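Local structure of autolysin E (Staphylococcus aureus, 4PI8) at residues Val96-Ala108 with Trp200-Tyr212. The protein probably cleaves the glycan strands of bacterial cell-wall peptidoglycan as an endo-beta-N-acetylglucosaminidase, and binds a NAG-NAM disaccharide. The protein carries 1 engineered substitution. Numbering follows the deposited sequence.
Sequences VNVIYLVSHALVA and WADKIAKLMDKSY. Engineered in segment 96-108: A108 (natural residue Glu).
N97 meets Y212 through its amide: ND2 donates to the phenol OH (2.9 Å, N-H...O 151°), which lies in the amide plane, while OD1 of this N-cap residue accepts from Y100 N (3.0 Å). I99 rests CG2 at the edge of the Y212 ring (3.8 Å to CE1) and against S211 CB. Y100 lays its CB on M208, whose chain bends at chi3 (66°) to bring CE there. S103 OG turns back to I99 O (2.7 Å), which also accepts S103 N from the opposite face; a water joins OG to S211 OG. H104 takes I204 CD1 over one ring face (4.1 Å to the centroid) and the W200 edge in a T-shaped pair, planes at 88°; its ND1 and Y100 OH share a hydrogen bond (2.7 Å). V107 CG2 packs on I204 CG1 and L207 CD1. I204 is a knob among Y100, S103, H104 and V107, where the helices, axes 8.6 Å apart, cross within the lysozyme-like domain. N97-Y212 is the one direct cross-helix hydrogen bond; beyond the S103-S211 water bridge, packing is apolar and aromatic. H104 and W200 both meet Y194 of the glycan pocket, probably linking this packing to the pocket wall.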
loop_
_atom_site.group_PDB
_atom_site.type_symbol
_atom_site.label_atom_id
_atom_site.label_comp_id
_atom_site.label_asym_id
_atom_site.label_seq_id
_atom_site.Cartn_x
_atom_site.Cartn_y
_atom_site.Cartn_z
ATOM N N VAL A 96 3.139 -10.716 -6.620
ATOM C CA VAL A 96 3.203 -9.383 -5.996
ATOM C C VAL A 96 4.650 -9.167 -5.555
ATOM O O VAL A 96 5.196 -9.983 -4.791
ATOM C CB VAL A 96 2.321 -9.304 -4.792
ATOM C CG1 VAL A 96 2.430 -7.956 -4.112
ATOM C CG2 VAL A 96 0.841 -9.493 -5.151
ATOM N N ASN A 97 5.254 -8.093 -6.024
ATOM C CA ASN A 97 6.670 -7.727 -5.691
ATOM C C ASN A 97 6.900 -7.763 -4.181
ATOM O O ASN A 97 6.221 -7.012 -3.477
ATOM C CB ASN A 97 6.948 -6.387 -6.332
ATOM C CG ASN A 97 8.334 -5.858 -6.088
ATOM O OD1 ASN A 97 8.827 -5.850 -4.949
ATOM N ND2 ASN A 97 8.912 -5.227 -7.078
ATOM N N VAL A 98 7.804 -8.597 -3.702
ATOM C CA VAL A 98 7.903 -8.782 -2.251
ATOM C C VAL A 98 8.554 -7.574 -1.578
ATOM O O VAL A 98 8.284 -7.321 -0.381
ATOM C CB VAL A 98 8.662 -10.089 -1.858
ATOM C CG1 VAL A 98 10.168 -9.985 -2.128
ATOM C CG2 VAL A 98 8.351 -10.513 -0.457
ATOM N N ILE A 99 9.405 -6.857 -2.297
ATOM C CA ILE A 99 9.983 -5.648 -1.701
ATOM C C ILE A 99 8.891 -4.582 -1.493
ATOM O O ILE A 99 8.853 -3.889 -0.465
ATOM C CB ILE A 99 11.195 -5.159 -2.445
ATOM C CG1 ILE A 99 12.392 -6.093 -2.231
ATOM C CG2 ILE A 99 11.542 -3.734 -2.060
ATOM C CD1 ILE A 99 13.593 -5.820 -3.097
ATOM N N TYR A 100 8.007 -4.429 -2.480
ATOM C CA TYR A 100 6.853 -3.586 -2.329
ATOM C C TYR A 100 6.031 -4.059 -1.158
ATOM O O TYR A 100 5.637 -3.247 -0.303
ATOM C CB TYR A 100 6.021 -3.594 -3.633
ATOM C CG TYR A 100 4.577 -3.302 -3.350
ATOM C CD1 TYR A 100 4.166 -2.083 -2.852
ATOM C CD2 TYR A 100 3.627 -4.316 -3.452
ATOM C CE1 TYR A 100 2.868 -1.878 -2.474
ATOM C CE2 TYR A 100 2.307 -4.119 -3.106
ATOM C CZ TYR A 100 1.955 -2.924 -2.549
ATOM O OH TYR A 100 0.647 -2.759 -2.118
ATOM N N LEU A 101 5.755 -5.361 -1.056
ATOM C CA LEU A 101 4.858 -5.860 -0.036
ATOM C C LEU A 101 5.411 -5.578 1.368
ATOM O O LEU A 101 4.675 -5.102 2.266
ATOM C CB LEU A 101 4.605 -7.351 -0.207
ATOM C CG LEU A 101 3.381 -7.936 0.434
ATOM C CD1 LEU A 101 2.083 -7.317 -0.062
ATOM C CD2 LEU A 101 3.427 -9.435 0.201
ATOM N N VAL A 102 6.687 -5.842 1.572
ATOM C CA VAL A 102 7.350 -5.568 2.829
ATOM C C VAL A 102 7.274 -4.097 3.103
ATOM O O VAL A 102 6.997 -3.663 4.236
ATOM C CB VAL A 102 8.812 -6.067 2.813
ATOM C CG1 VAL A 102 9.599 -5.444 3.958
ATOM C CG2 VAL A 102 8.827 -7.627 2.863
ATOM N N SER A 103 7.659 -3.256 2.106
ATOM C CA SER A 103 7.683 -1.819 2.313
ATOM C C SER A 103 6.335 -1.258 2.683
ATOM O O SER A 103 6.212 -0.397 3.575
ATOM C CB SER A 103 8.290 -1.088 1.083
ATOM O OG SER A 103 9.604 -1.570 0.784
ATOM N N HIS A 104 5.288 -1.687 2.011
ATOM C CA HIS A 104 3.927 -1.296 2.321
ATOM C C HIS A 104 3.609 -1.686 3.753
ATOM O O HIS A 104 3.090 -0.848 4.524
ATOM C CB HIS A 104 2.995 -1.893 1.285
ATOM C CG HIS A 104 1.575 -1.434 1.380
ATOM N ND1 HIS A 104 0.656 -1.721 0.415
ATOM C CD2 HIS A 104 0.926 -0.742 2.355
ATOM C CE1 HIS A 104 -0.498 -1.202 0.755
ATOM N NE2 HIS A 104 -0.368 -0.606 1.924
ATOM N N ALA A 105 3.852 -2.933 4.134
ATOM C CA ALA A 105 3.544 -3.371 5.510
ATOM C C ALA A 105 4.290 -2.545 6.487
ATOM O O ALA A 105 3.692 -2.222 7.571
ATOM C CB ALA A 105 3.873 -4.841 5.675
ATOM N N LEU A 106 5.536 -2.192 6.244
ATOM C CA LEU A 106 6.308 -1.392 7.208
ATOM C C LEU A 106 5.697 -0.007 7.365
ATOM O O LEU A 106 5.581 0.496 8.498
ATOM C CB LEU A 106 7.746 -1.296 6.789
ATOM C CG LEU A 106 8.541 -2.593 6.855
ATOM C CD1 LEU A 106 9.927 -2.469 6.218
ATOM C CD2 LEU A 106 8.645 -3.088 8.321
ATOM N N VAL A 107 5.307 0.648 6.289
ATOM C CA VAL A 107 4.606 1.955 6.390
ATOM C C VAL A 107 3.316 1.805 7.141
ATOM O O VAL A 107 3.014 2.635 8.077
ATOM C CB VAL A 107 4.429 2.539 4.963
ATOM C CG1 VAL A 107 3.434 3.741 4.910
ATOM C CG2 VAL A 107 5.805 2.885 4.403
ATOM N N ALA A 108 2.508 0.832 6.838
ATOM C CA ALA A 108 1.186 0.674 7.420
ATOM C C ALA A 108 1.207 0.242 8.899
ATOM O O ALA A 108 0.178 0.406 9.557
ATOM C CB ALA A 108 0.379 -0.298 6.652
ATOM N N TRP A 200 1.509 8.928 0.715
ATOM C CA TRP A 200 1.508 7.460 0.840
ATOM C C TRP A 200 2.457 6.819 -0.118
ATOM O O TRP A 200 3.262 5.905 0.267
ATOM C CB TRP A 200 0.094 6.926 0.609
ATOM C CG TRP A 200 -0.105 5.462 0.605
ATOM C CD1 TRP A 200 -0.374 4.661 1.697
ATOM C CD2 TRP A 200 -0.128 4.578 -0.544
ATOM N NE1 TRP A 200 -0.538 3.372 1.297
ATOM C CE2 TRP A 200 -0.444 3.266 -0.070
ATOM C CE3 TRP A 200 0.038 4.757 -1.932
ATOM C CZ2 TRP A 200 -0.520 2.181 -0.903
ATOM C CZ3 TRP A 200 -0.077 3.692 -2.753
ATOM C CH2 TRP A 200 -0.365 2.412 -2.251
ATOM N N ALA A 201 2.409 7.146 -1.407
ATOM C CA ALA A 201 3.293 6.490 -2.384
ATOM C C ALA A 201 4.731 6.835 -2.137
ATOM O O ALA A 201 5.638 5.984 -2.312
ATOM C CB ALA A 201 2.860 6.840 -3.784
ATOM N N ASP A 202 5.013 8.075 -1.777
ATOM C CA ASP A 202 6.416 8.453 -1.539
ATOM C C ASP A 202 6.988 7.671 -0.374
ATOM O O ASP A 202 8.169 7.292 -0.440
ATOM C CB ASP A 202 6.470 9.952 -1.220
ATOM C CG ASP A 202 5.879 10.762 -2.317
ATOM O OD1 ASP A 202 6.531 10.920 -3.353
ATOM O OD2 ASP A 202 4.722 11.159 -2.200
ATOM N N LYS A 203 6.239 7.476 0.671
ATOM C CA LYS A 203 6.750 6.767 1.852
ATOM C C LYS A 203 7.092 5.316 1.488
ATOM O O LYS A 203 8.178 4.795 1.859
ATOM C CB LYS A 203 5.791 6.783 2.995
ATOM C CG LYS A 203 5.534 8.201 3.519
ATOM C CD LYS A 203 4.349 8.246 4.492
ATOM C CE LYS A 203 4.207 9.636 5.120
ATOM N NZ LYS A 203 3.021 9.702 5.982
ATOM N N ILE A 204 6.244 4.638 0.764
ATOM C CA ILE A 204 6.500 3.241 0.398
ATOM C C ILE A 204 7.663 3.203 -0.577
ATOM O O ILE A 204 8.567 2.359 -0.471
ATOM C CB ILE A 204 5.195 2.593 -0.183
ATOM C CG1 ILE A 204 4.117 2.575 0.886
ATOM C CG2 ILE A 204 5.511 1.196 -0.660
ATOM C CD1 ILE A 204 2.783 2.133 0.386
ATOM N N ALA A 205 7.661 4.098 -1.554
ATOM C CA ALA A 205 8.742 4.146 -2.597
ATOM C C ALA A 205 10.125 4.370 -1.961
ATOM O O ALA A 205 11.108 3.777 -2.446
ATOM C CB ALA A 205 8.452 5.242 -3.630
ATOM N N LYS A 206 10.191 5.185 -0.918
ATOM C CA LYS A 206 11.492 5.461 -0.284
ATOM C C LYS A 206 12.065 4.184 0.286
ATOM O O LYS A 206 13.253 3.857 0.117
ATOM C CB LYS A 206 11.324 6.497 0.794
ATOM C CG LYS A 206 12.669 6.854 1.423
ATOM C CD LYS A 206 12.589 7.983 2.438
ATOM C CE LYS A 206 11.825 7.579 3.680
ATOM N NZ LYS A 206 12.460 6.493 4.474
ATOM N N LEU A 207 11.254 3.412 0.977
ATOM C CA LEU A 207 11.713 2.145 1.519
ATOM C C LEU A 207 12.051 1.162 0.434
ATOM O O LEU A 207 13.037 0.419 0.536
ATOM C CB LEU A 207 10.686 1.520 2.472
ATOM C CG LEU A 207 10.335 2.342 3.705
ATOM C CD1 LEU A 207 9.427 1.510 4.596
ATOM C CD2 LEU A 207 11.593 2.781 4.475
ATOM N N MET A 208 11.264 1.112 -0.637
ATOM C CA MET A 208 11.561 0.233 -1.718
ATOM C C MET A 208 12.904 0.548 -2.329
ATOM O O MET A 208 13.671 -0.362 -2.623
ATOM C CB MET A 208 10.521 0.317 -2.841
ATOM C CG MET A 208 9.190 -0.298 -2.429
ATOM S SD MET A 208 7.914 -0.133 -3.711
ATOM C CE MET A 208 8.606 -1.142 -4.931
ATOM N N ASP A 209 13.163 1.836 -2.540
ATOM C CA ASP A 209 14.430 2.194 -3.189
ATOM C C ASP A 209 15.615 1.769 -2.304
ATOM O O ASP A 209 16.614 1.263 -2.843
ATOM C CB ASP A 209 14.464 3.690 -3.460
ATOM C CG ASP A 209 15.300 4.037 -4.684
ATOM O OD1 ASP A 209 15.592 3.194 -5.549
ATOM O OD2 ASP A 209 15.584 5.238 -4.783
ATOM N N LYS A 210 15.500 1.997 -1.009
ATOM C CA LYS A 210 16.572 1.583 -0.107
ATOM C C LYS A 210 16.807 0.066 -0.240
ATOM O O LYS A 210 17.947 -0.415 -0.300
ATOM C CB LYS A 210 16.236 2.001 1.310
ATOM C CG LYS A 210 17.375 2.067 2.297
ATOM C CD LYS A 210 16.865 2.628 3.627
ATOM C CE LYS A 210 17.082 4.106 3.716
ATOM N NZ LYS A 210 16.817 4.579 5.097
ATOM N N SER A 211 15.733 -0.731 -0.263
ATOM C CA SER A 211 15.893 -2.177 -0.314
ATOM C C SER A 211 16.445 -2.615 -1.667
ATOM O O SER A 211 17.273 -3.548 -1.741
ATOM C CB SER A 211 14.550 -2.832 -0.043
ATOM O OG SER A 211 14.080 -2.525 1.217
ATOM N N TYR A 212 16.029 -1.974 -2.762
ATOM C CA TYR A 212 16.574 -2.282 -4.080
ATOM C C TYR A 212 18.103 -2.056 -4.067
ATOM O O TYR A 212 18.840 -2.873 -4.620
ATOM C CB TYR A 212 15.947 -1.435 -5.231
ATOM C CG TYR A 212 14.731 -2.068 -5.848
ATOM C CD1 TYR A 212 13.612 -2.365 -5.101
ATOM C CD2 TYR A 212 14.709 -2.380 -7.180
ATOM C CE1 TYR A 212 12.539 -3.021 -5.703
ATOM C CE2 TYR A 212 13.618 -3.022 -7.774
ATOM C CZ TYR A 212 12.549 -3.327 -6.986
ATOM O OH TYR A 212 11.486 -3.988 -7.587
HETATM O O HOH W 1 11.729 -2.434 2.596
#